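Long-range contacts in hypothetical aspartyl-tRNA synthetase (Sulfolobus tokodaii, PDB 1WYD), which attaches aspartate to both tRNA(Asp) and tRNA(Asn), first activating the amino acid with ATP to Asp-AMP and then passing it to the acceptor end: residues I134-L139 with E259-L264; L141-E146 with H247-T252; H361-L366 with S379-L384. All blocks are in the same frame, centred on the assembly; numbering follows the deposited sequence.

Contact 1. Residues I134-L139 with E259-L264; sequences IKIQSL and EELKIL
I136 lays its CG1–CD1 arm along the aliphatic base of E260, the two side chains sliding past each other in opposite directions with CG1 of I136 4.0 Å from CB of E260. With CG1 anti to the carbonyl carbon (chi1 -78°) and the chain extended beyond it, the isoleucine sends CD1 straight out to the second helix. There it meets L264 tip to tip, and the 3.4 Å between CD1 of I136 and CD1 of L264 is tighter than ordinary van der Waals contact. L261 closes in more loosely beside the same methyl group.

One residue back, K135 crosses E260 at about a right angle. A bend at chi2 (72°) turns the E260 carboxylate toward the lysine, whose own chain is bent at chi3. NZ of K135 reaches OE1 of E260 at 3.2 Å, a salt bridge whose hydrogen bond is weak. OE2 of E259 waits 4.0 Å from the same NZ, too far for a second bridge but near enough that it probably adds to the negative field around the lysine.

The short helical segments run in roughly opposite directions, 138° apart, with axes 10.3 Å from each other, a little wider than usual and bridged by the long side chains of K135, I136 and E260. I136 also packs on M405 and L408 of helix 401-409, while on helix 128-150 S138 OG bonds to the backbone N of E155 of the second subunit. A long helix leading into a strand at the dimer interface, here 128-150 and then 154-155, is characteristic of motif 1 of class II aminoacyl-tRNA synthetases.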
loop_
_atom_site.group_PDB
_atom_site.type_symbol
_atom_site.label_atom_id
_atom_site.label_comp_id
_atom_site.label_asym_id
_atom_site.label_seq_id
_atom_site.Cartn_x
_atom_site.Cartn_y
_atom_site.Cartn_z
ATOM N N ILE B 134 12.179 5.683 9.379
ATOM C CA ILE B 134 11.832 4.919 8.197
ATOM C C ILE B 134 11.449 3.506 8.651
ATOM O O ILE B 134 10.474 2.914 8.190
ATOM C CB ILE B 134 13.058 4.910 7.246
ATOM C CG1 ILE B 134 13.280 6.321 6.686
ATOM C CG2 ILE B 134 12.903 3.828 6.191
ATOM C CD1 ILE B 134 14.490 6.466 5.730
ATOM N N LYS B 135 12.221 2.989 9.587
ATOM C CA LYS B 135 11.955 1.672 10.177
ATOM C C LYS B 135 10.635 1.575 10.936
ATOM O O LYS B 135 9.908 0.602 10.776
ATOM C CB LYS B 135 13.139 1.214 11.017
ATOM C CG LYS B 135 14.270 0.718 10.140
ATOM C CD LYS B 135 15.486 0.183 10.917
ATOM C CE LYS B 135 16.384 1.281 11.391
ATOM N NZ LYS B 135 17.711 0.734 11.891
ATOM N N ILE B 136 10.298 2.602 11.707
ATOM C CA ILE B 136 9.094 2.583 12.548
ATOM C C ILE B 136 7.831 2.642 11.708
ATOM O O ILE B 136 6.821 1.992 12.050
ATOM C CB ILE B 136 9.125 3.748 13.577
ATOM C CG1 ILE B 136 10.053 3.391 14.740
ATOM C CG2 ILE B 136 7.733 4.115 14.114
ATOM C CD1 ILE B 136 10.301 4.563 15.694
ATOM N N GLN B 137 7.866 3.467 10.652
ATOM C CA GLN B 137 6.767 3.564 9.733
ATOM C C GLN B 137 6.422 2.192 9.166
ATOM O O GLN B 137 5.260 1.864 9.041
ATOM C CB GLN B 137 7.108 4.538 8.572
ATOM C CG GLN B 137 5.884 4.930 7.767
ATOM C CD GLN B 137 6.129 6.002 6.680
ATOM O OE1 GLN B 137 6.568 5.695 5.579
ATOM N NE2 GLN B 137 5.777 7.229 6.983
ATOM N N SER B 138 7.432 1.387 8.844
ATOM C CA SER B 138 7.216 0.123 8.165
ATOM C C SER B 138 6.564 -0.881 9.109
ATOM O O SER B 138 5.666 -1.664 8.720
ATOM C CB SER B 138 8.548 -0.445 7.648
ATOM O OG SER B 138 8.353 -1.736 7.060
ATOM N N LEU B 139 7.004 -0.813 10.360
ATOM C CA LEU B 139 6.488 -1.634 11.436
ATOM C C LEU B 139 5.105 -1.145 11.752
ATOM O O LEU B 139 4.256 -1.919 12.196
ATOM C CB LEU B 139 7.381 -1.423 12.660
ATOM C CG LEU B 139 8.289 -2.475 13.299
ATOM C CD1 LEU B 139 8.779 -3.610 12.367
ATOM C CD2 LEU B 139 9.462 -1.768 14.080
ATOM N N GLU B 259 15.115 -0.363 19.817
ATOM C CA GLU B 259 16.372 0.273 19.424
ATOM C C GLU B 259 16.114 1.620 18.731
ATOM O O GLU B 259 16.804 2.607 18.992
ATOM C CB GLU B 259 17.205 -0.727 18.587
ATOM C CG GLU B 259 18.546 -0.244 18.043
ATOM C CD GLU B 259 18.813 -0.692 16.588
ATOM O OE1 GLU B 259 18.944 -1.929 16.335
ATOM O OE2 GLU B 259 18.898 0.200 15.685
ATOM N N GLU B 260 15.069 1.666 17.912
ATOM C CA GLU B 260 14.723 2.851 17.139
ATOM C C GLU B 260 14.198 3.943 18.058
ATOM O O GLU B 260 14.629 5.096 17.972
ATOM C CB GLU B 260 13.722 2.499 16.034
ATOM C CG GLU B 260 14.326 1.827 14.797
ATOM C CD GLU B 260 14.772 0.381 15.007
ATOM O OE1 GLU B 260 15.643 -0.097 14.205
ATOM O OE2 GLU B 260 14.268 -0.284 15.952
ATOM N N LEU B 261 13.317 3.571 18.976
ATOM C CA LEU B 261 12.856 4.491 20.012
ATOM C C LEU B 261 13.996 5.047 20.890
ATOM O O LEU B 261 13.990 6.235 21.309
ATOM C CB LEU B 261 11.806 3.810 20.882
ATOM C CG LEU B 261 10.431 3.585 20.246
ATOM C CD1 LEU B 261 9.609 2.659 21.093
ATOM C CD2 LEU B 261 9.680 4.917 20.045
ATOM N N LYS B 262 14.968 4.174 21.161
ATOM C CA LYS B 262 16.165 4.527 21.907
ATOM C C LYS B 262 16.911 5.646 21.162
ATOM O O LYS B 262 17.123 6.714 21.718
ATOM C CB LYS B 262 17.019 3.278 22.131
ATOM C CG LYS B 262 17.948 3.324 23.319
ATOM C CD LYS B 262 19.263 2.540 23.062
ATOM C CE LYS B 262 20.355 2.926 24.093
ATOM N NZ LYS B 262 21.668 2.237 23.911
ATOM N N ILE B 263 17.261 5.417 19.901
ATOM C CA ILE B 263 17.856 6.473 19.057
ATOM C C ILE B 263 17.042 7.776 19.045
ATOM O O ILE B 263 17.606 8.867 18.965
ATOM C CB ILE B 263 18.048 5.945 17.628
ATOM C CG1 ILE B 263 19.222 4.951 17.596
ATOM C CG2 ILE B 263 18.192 7.099 16.593
ATOM C CD1 ILE B 263 18.991 3.810 16.653
ATOM N N LEU B 264 15.726 7.656 19.173
ATOM C CA LEU B 264 14.813 8.799 19.142
ATOM C C LEU B 264 14.522 9.502 20.495
ATOM O O LEU B 264 13.862 10.554 20.537
ATOM C CB LEU B 264 13.490 8.358 18.489
ATOM C CG LEU B 264 13.525 8.054 16.984
ATOM C CD1 LEU B 264 12.296 7.219 16.544
ATOM C CD2 LEU B 264 13.690 9.332 16.164
#

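Contact 2. Residues L141-E146 with H247-T252; sequences LKAFRE and HNIVKT
K142 comes first, its NZ passing obliquely by the T252 methyl, CG2, at 3.8 Å. The ammonium has its main partner in E256, a salt bridge further along the second helix, and it also donates to a water, 2.8 Å from NZ.

A143 marks the point where the backbones come nearest. Its CB drops between I249 and T252, 3.4 Å from T252 OG1, and so small a residue lets the axes close to 8.4 Å at an angle of 143°. Its carbonyl O takes a bond of 3.0 Å from ND2 of N248, which arrives somewhat tilted from the carbonyl plane, and T147 OG1 is bonded to the same oxygen.

F144 turns its back on this helix and meets the CG1–CD1 arm of I249 with its backbone N and CB. Its ring belongs to the other side of the motif 1 helix, against V205, M226 and V228 on two strands of the antiparallel sheet that defines class II synthetases.

E146, extended beyond CG, crosses N248 at about a right angle, carboxylate and amide planes 50° apart. OE2 of E146 offers its anti lone pair to N248 ND2 at 2.7 Å, nearly straight at 165°, so that one amide nitrogen bridges a backbone and a side-chain oxygen. The water also donates to this OE2 and to T252 OG1, which in turn donates to N248 O at 2.7 Å.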
loop_
_atom_site.group_PDB
_atom_site.type_symbol
_atom_site.label_atom_id
_atom_site.label_comp_id
_atom_site.label_asym_id
_atom_site.label_seq_id
_atom_site.Cartn_x
_atom_site.Cartn_y
_atom_site.Cartn_z
ATOM N N LEU B 141 2.922 -0.061 9.676
ATOM C CA LEU B 141 1.989 -0.481 8.646
ATOM C C LEU B 141 1.663 -1.976 8.785
ATOM O O LEU B 141 0.509 -2.420 8.576
ATOM C CB LEU B 141 2.545 -0.139 7.246
ATOM C CG LEU B 141 2.641 1.381 6.933
ATOM C CD1 LEU B 141 3.675 1.646 5.840
ATOM C CD2 LEU B 141 1.300 1.983 6.525
ATOM N N LYS B 142 2.703 -2.731 9.116
ATOM C CA LYS B 142 2.608 -4.152 9.364
ATOM C C LYS B 142 1.581 -4.370 10.489
ATOM O O LYS B 142 0.652 -5.150 10.328
ATOM C CB LYS B 142 4.008 -4.706 9.731
ATOM C CG LYS B 142 4.121 -6.213 9.673
ATOM C CD LYS B 142 5.024 -6.799 10.777
ATOM C CE LYS B 142 4.648 -6.254 12.176
ATOM N NZ LYS B 142 4.963 -7.179 13.310
ATOM N N ALA B 143 1.706 -3.618 11.578
ATOM C CA ALA B 143 0.853 -3.829 12.754
ATOM C C ALA B 143 -0.556 -3.413 12.441
ATOM O O ALA B 143 -1.518 -3.972 13.003
ATOM C CB ALA B 143 1.355 -3.058 13.981
ATOM N N PHE B 144 -0.680 -2.441 11.536
ATOM C CA PHE B 144 -1.979 -1.931 11.131
ATOM C C PHE B 144 -2.706 -3.035 10.383
ATOM O O PHE B 144 -3.860 -3.294 10.631
ATOM C CB PHE B 144 -1.772 -0.694 10.239
ATOM C CG PHE B 144 -3.021 -0.185 9.557
ATOM C CD1 PHE B 144 -3.946 0.599 10.264
ATOM C CD2 PHE B 144 -3.244 -0.440 8.185
ATOM C CE1 PHE B 144 -5.081 1.093 9.662
ATOM C CE2 PHE B 144 -4.397 0.059 7.542
ATOM C CZ PHE B 144 -5.321 0.855 8.293
ATOM N N ARG B 145 -2.026 -3.675 9.438
ATOM C CA ARG B 145 -2.698 -4.627 8.579
ATOM C C ARG B 145 -2.978 -5.903 9.381
ATOM O O ARG B 145 -4.049 -6.501 9.270
ATOM C CB ARG B 145 -1.862 -4.899 7.354
ATOM C CG ARG B 145 -1.736 -3.708 6.407
ATOM C CD ARG B 145 -1.160 -4.107 5.073
ATOM N NE ARG B 145 -0.799 -2.957 4.249
ATOM C CZ ARG B 145 0.407 -2.402 4.203
ATOM N NH1 ARG B 145 1.386 -2.890 4.949
ATOM N NH2 ARG B 145 0.650 -1.355 3.391
ATOM N N GLU B 146 -2.020 -6.292 10.211
ATOM C CA GLU B 146 -2.148 -7.486 11.053
ATOM C C GLU B 146 -3.457 -7.510 11.844
ATOM O O GLU B 146 -4.217 -8.469 11.753
ATOM C CB GLU B 146 -0.921 -7.572 11.960
ATOM C CG GLU B 146 -0.925 -8.676 12.985
ATOM C CD GLU B 146 0.268 -8.531 13.898
ATOM O OE1 GLU B 146 1.194 -9.370 13.805
ATOM O OE2 GLU B 146 0.291 -7.547 14.666
ATOM N N HIS B 247 -3.432 0.201 19.531
ATOM C CA HIS B 247 -2.823 -0.562 20.591
ATOM C C HIS B 247 -1.814 -1.543 20.022
ATOM O O HIS B 247 -0.697 -1.686 20.549
ATOM C CB HIS B 247 -3.907 -1.297 21.394
ATOM C CG HIS B 247 -3.376 -2.009 22.589
ATOM N ND1 HIS B 247 -3.125 -1.366 23.783
ATOM C CD2 HIS B 247 -2.981 -3.287 22.756
ATOM C CE1 HIS B 247 -2.636 -2.230 24.652
ATOM N NE2 HIS B 247 -2.528 -3.400 24.049
ATOM N N ASN B 248 -2.168 -2.227 18.946
ATOM C CA ASN B 248 -1.204 -3.183 18.391
ATOM C C ASN B 248 -0.002 -2.472 17.757
ATOM O O ASN B 248 1.133 -3.014 17.743
ATOM C CB ASN B 248 -1.903 -4.110 17.410
ATOM C CG ASN B 248 -1.018 -5.211 16.906
ATOM O OD1 ASN B 248 -0.518 -6.017 17.693
ATOM N ND2 ASN B 248 -0.855 -5.294 15.565
ATOM N N ILE B 249 -0.264 -1.260 17.244
ATOM C CA ILE B 249 0.746 -0.406 16.658
ATOM C C ILE B 249 1.760 -0.008 17.725
ATOM O O ILE B 249 2.921 -0.345 17.622
ATOM C CB ILE B 249 0.103 0.852 15.934
ATOM C CG1 ILE B 249 -0.570 0.424 14.635
ATOM C CG2 ILE B 249 1.161 1.856 15.584
ATOM C CD1 ILE B 249 -1.346 1.489 13.965
ATOM N N VAL B 250 1.329 0.705 18.753
ATOM C CA VAL B 250 2.277 1.131 19.784
ATOM C C VAL B 250 2.987 -0.057 20.450
ATOM O O VAL B 250 4.217 -0.015 20.705
ATOM C CB VAL B 250 1.630 2.049 20.815
ATOM C CG1 VAL B 250 0.996 3.286 20.120
ATOM C CG2 VAL B 250 0.580 1.317 21.573
ATOM N N LYS B 251 2.246 -1.146 20.649
ATOM C CA LYS B 251 2.853 -2.372 21.176
ATOM C C LYS B 251 3.948 -2.914 20.257
ATOM O O LYS B 251 4.994 -3.351 20.725
ATOM C CB LYS B 251 1.786 -3.446 21.425
ATOM C CG LYS B 251 2.245 -4.630 22.270
ATOM C CD LYS B 251 1.213 -5.765 22.213
ATOM C CE LYS B 251 1.525 -6.872 23.235
ATOM N NZ LYS B 251 1.392 -8.231 22.606
ATOM N N THR B 252 3.721 -2.896 18.949
ATOM C CA THR B 252 4.761 -3.361 18.027
ATOM C C THR B 252 6.000 -2.455 18.036
ATOM O O THR B 252 7.146 -2.937 17.977
ATOM C CB THR B 252 4.196 -3.523 16.604
ATOM O OG1 THR B 252 3.081 -4.442 16.616
ATOM C CG2 THR B 252 5.214 -4.185 15.704
HETATM O O HOH W 1 2.593 -6.596 14.778
#

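Contact 3. Residues H361-L366 with S379-L384; sequences HKREVL and SFEFFL
R363 and E381 form a salt bridge edge to edge, their guanidinium and carboxylate planes only 7° apart although the two chains cross at about a right angle. NH2 of R363 points at OE2 of E381 over 3.1 Å, a nearly straight bond (168°) onto the syn lone pair. OE1 of E381 crowds the same NH2 at a doubtfully short 2.5 Å. The glutamate chain starts away from R363 and folds back at chi2 (33°). L384 lies over one face of the guanidinium, with CB 3.6 Å from NH2 of R363.

L384 CD2 packs on L366 CB at 3.7 Å. The L366 and F383 side chains cross at about a right angle, CD2 of L366 4.2 Å from CE2 of F383, obliquely to the ring. In this excursion between strands 351-358 and 394-400, L366 and F383 lie about 7 Å, side chain to side chain, from R359 and E167 respectively, both predicted to bind L-aspartate.

Trimming R363 to an alanine here would probably leave E381, D388 and E367 without their common countercharge. Its positive charge probably keeps these acids ionised, while NH1 to D388, NE to E367 and NH2 to E381 hold the guanidinium against turning.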
loop_
_atom_site.group_PDB
_atom_site.type_symbol
_atom_site.label_atom_id
_atom_site.label_comp_id
_atom_site.label_asym_id
_atom_site.label_seq_id
_atom_site.Cartn_x
_atom_site.Cartn_y
_atom_site.Cartn_z
ATOM N N HIS B 361 -26.970 5.561 4.129
ATOM C CA HIS B 361 -27.103 4.403 3.233
ATOM C C HIS B 361 -28.398 4.398 2.436
ATOM O O HIS B 361 -28.620 3.502 1.611
ATOM C CB HIS B 361 -26.906 3.054 3.963
ATOM C CG HIS B 361 -28.004 2.702 4.922
ATOM N ND1 HIS B 361 -29.176 2.095 4.521
ATOM C CD2 HIS B 361 -28.097 2.844 6.268
ATOM C CE1 HIS B 361 -29.952 1.902 5.574
ATOM N NE2 HIS B 361 -29.323 2.350 6.644
ATOM N N LYS B 362 -29.238 5.398 2.655
ATOM C CA LYS B 362 -30.409 5.600 1.811
ATOM C C LYS B 362 -30.175 6.805 0.898
ATOM O O LYS B 362 -29.631 7.825 1.324
ATOM C CB LYS B 362 -31.679 5.811 2.653
ATOM C CG LYS B 362 -32.193 4.588 3.446
ATOM C CD LYS B 362 -32.781 5.012 4.815
ATOM C CE LYS B 362 -33.279 3.829 5.702
ATOM N NZ LYS B 362 -33.628 2.581 4.940
ATOM N N ARG B 363 -30.575 6.663 -0.357
ATOM C CA ARG B 363 -30.495 7.733 -1.352
ATOM C C ARG B 363 -31.187 9.035 -0.889
ATOM O O ARG B 363 -30.629 10.133 -1.027
ATOM C CB ARG B 363 -31.045 7.211 -2.698
ATOM C CG ARG B 363 -31.849 8.206 -3.553
ATOM C CD ARG B 363 -31.979 7.782 -5.028
ATOM N NE ARG B 363 -31.375 8.786 -5.892
ATOM C CZ ARG B 363 -30.546 8.545 -6.895
ATOM N NH1 ARG B 363 -30.190 7.312 -7.219
ATOM N NH2 ARG B 363 -30.069 9.568 -7.581
ATOM N N GLU B 364 -32.377 8.896 -0.304
ATOM C CA GLU B 364 -33.165 10.043 0.177
ATOM C C GLU B 364 -32.472 10.845 1.287
ATOM O O GLU B 364 -32.408 12.070 1.219
ATOM C CB GLU B 364 -34.578 9.599 0.629
ATOM N N VAL B 365 -31.955 10.177 2.315
ATOM C CA VAL B 365 -31.241 10.918 3.359
ATOM C C VAL B 365 -29.954 11.550 2.793
ATOM O O VAL B 365 -29.620 12.687 3.129
ATOM C CB VAL B 365 -31.007 10.087 4.667
ATOM C CG1 VAL B 365 -30.510 8.729 4.352
ATOM C CG2 VAL B 365 -30.027 10.760 5.589
ATOM N N LEU B 366 -29.248 10.824 1.927
ATOM C CA LEU B 366 -28.101 11.412 1.237
ATOM C C LEU B 366 -28.523 12.659 0.448
ATOM O O LEU B 366 -27.868 13.683 0.502
ATOM C CB LEU B 366 -27.440 10.413 0.299
ATOM C CG LEU B 366 -26.422 9.442 0.890
ATOM C CD1 LEU B 366 -26.162 8.320 -0.095
ATOM C CD2 LEU B 366 -25.116 10.119 1.265
ATOM N N SER B 379 -25.890 16.667 -9.391
ATOM C CA SER B 379 -24.476 16.778 -9.734
ATOM C C SER B 379 -23.607 15.809 -8.926
ATOM O O SER B 379 -22.389 15.763 -9.109
ATOM C CB SER B 379 -24.008 18.231 -9.568
ATOM O OG SER B 379 -24.193 18.656 -8.228
ATOM N N PHE B 380 -24.253 15.044 -8.043
ATOM C CA PHE B 380 -23.613 13.959 -7.282
ATOM C C PHE B 380 -24.224 12.610 -7.584
ATOM O O PHE B 380 -24.157 11.694 -6.761
ATOM C CB PHE B 380 -23.637 14.258 -5.773
ATOM C CG PHE B 380 -22.782 15.428 -5.407
ATOM C CD1 PHE B 380 -23.313 16.726 -5.415
ATOM C CD2 PHE B 380 -21.431 15.252 -5.138
ATOM C CE1 PHE B 380 -22.511 17.837 -5.106
ATOM C CE2 PHE B 380 -20.612 16.352 -4.843
ATOM C CZ PHE B 380 -21.154 17.646 -4.821
ATOM N N GLU B 381 -24.806 12.495 -8.779
ATOM C CA GLU B 381 -25.428 11.255 -9.247
ATOM C C GLU B 381 -24.421 10.106 -9.214
ATOM O O GLU B 381 -24.786 8.985 -8.850
ATOM C CB GLU B 381 -26.019 11.424 -10.660
ATOM C CG GLU B 381 -27.081 10.409 -11.089
ATOM C CD GLU B 381 -27.973 9.892 -9.959
ATOM O OE1 GLU B 381 -28.517 10.707 -9.172
ATOM O OE2 GLU B 381 -28.164 8.660 -9.864
ATOM N N PHE B 382 -23.163 10.408 -9.566
ATOM C CA PHE B 382 -22.059 9.449 -9.516
ATOM C C PHE B 382 -21.859 8.801 -8.126
ATOM O O PHE B 382 -21.292 7.703 -8.021
ATOM C CB PHE B 382 -20.761 10.108 -9.985
ATOM C CG PHE B 382 -20.128 11.001 -8.955
ATOM C CD1 PHE B 382 -20.608 12.303 -8.745
ATOM C CD2 PHE B 382 -19.053 10.552 -8.191
ATOM C CE1 PHE B 382 -20.039 13.144 -7.793
ATOM C CE2 PHE B 382 -18.456 11.385 -7.238
ATOM C CZ PHE B 382 -18.951 12.686 -7.038
ATOM N N PHE B 383 -22.328 9.482 -7.083
ATOM C CA PHE B 383 -22.256 8.973 -5.722
ATOM C C PHE B 383 -23.595 8.376 -5.276
ATOM O O PHE B 383 -23.639 7.319 -4.654
ATOM C CB PHE B 383 -21.825 10.119 -4.785
ATOM C CG PHE B 383 -21.418 9.693 -3.386
ATOM C CD1 PHE B 383 -20.096 9.894 -2.943
ATOM C CD2 PHE B 383 -22.355 9.184 -2.490
ATOM C CE1 PHE B 383 -19.695 9.546 -1.646
ATOM C CE2 PHE B 383 -21.976 8.828 -1.193
ATOM C CZ PHE B 383 -20.639 9.013 -0.768
ATOM N N LEU B 384 -24.681 9.066 -5.587
ATOM C CA LEU B 384 -26.027 8.644 -5.215
ATOM C C LEU B 384 -26.505 7.319 -5.800
ATOM O O LEU B 384 -27.123 6.513 -5.085
ATOM C CB LEU B 384 -27.019 9.734 -5.583
ATOM C CG LEU B 384 -26.808 11.060 -4.856
ATOM C CD1 LEU B 384 -27.672 12.119 -5.558
ATOM C CD2 LEU B 384 -27.176 10.918 -3.381
#

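Overall arrangement
Following the chain, helix 128-150 supplies the first partner of both contact 1 and contact 2, 134-139 ahead of 141-146. After strands 201-209 and 222-231 have been laid down, helix 235-256 returns and closes contact 2. The short helix 258-264 then closes contact 1, so the second loop encloses the first. The two touch through L139 CG and T252 CG2, 4.3 Å apart, making one helical layer beside the catalytic sheet. Contact 3 follows in series, a local closure over a dozen residues after strand 351-358, its centre about 35 Å from that of contact 2. All three reach the second subunit, contact 3 through L95 of that chain.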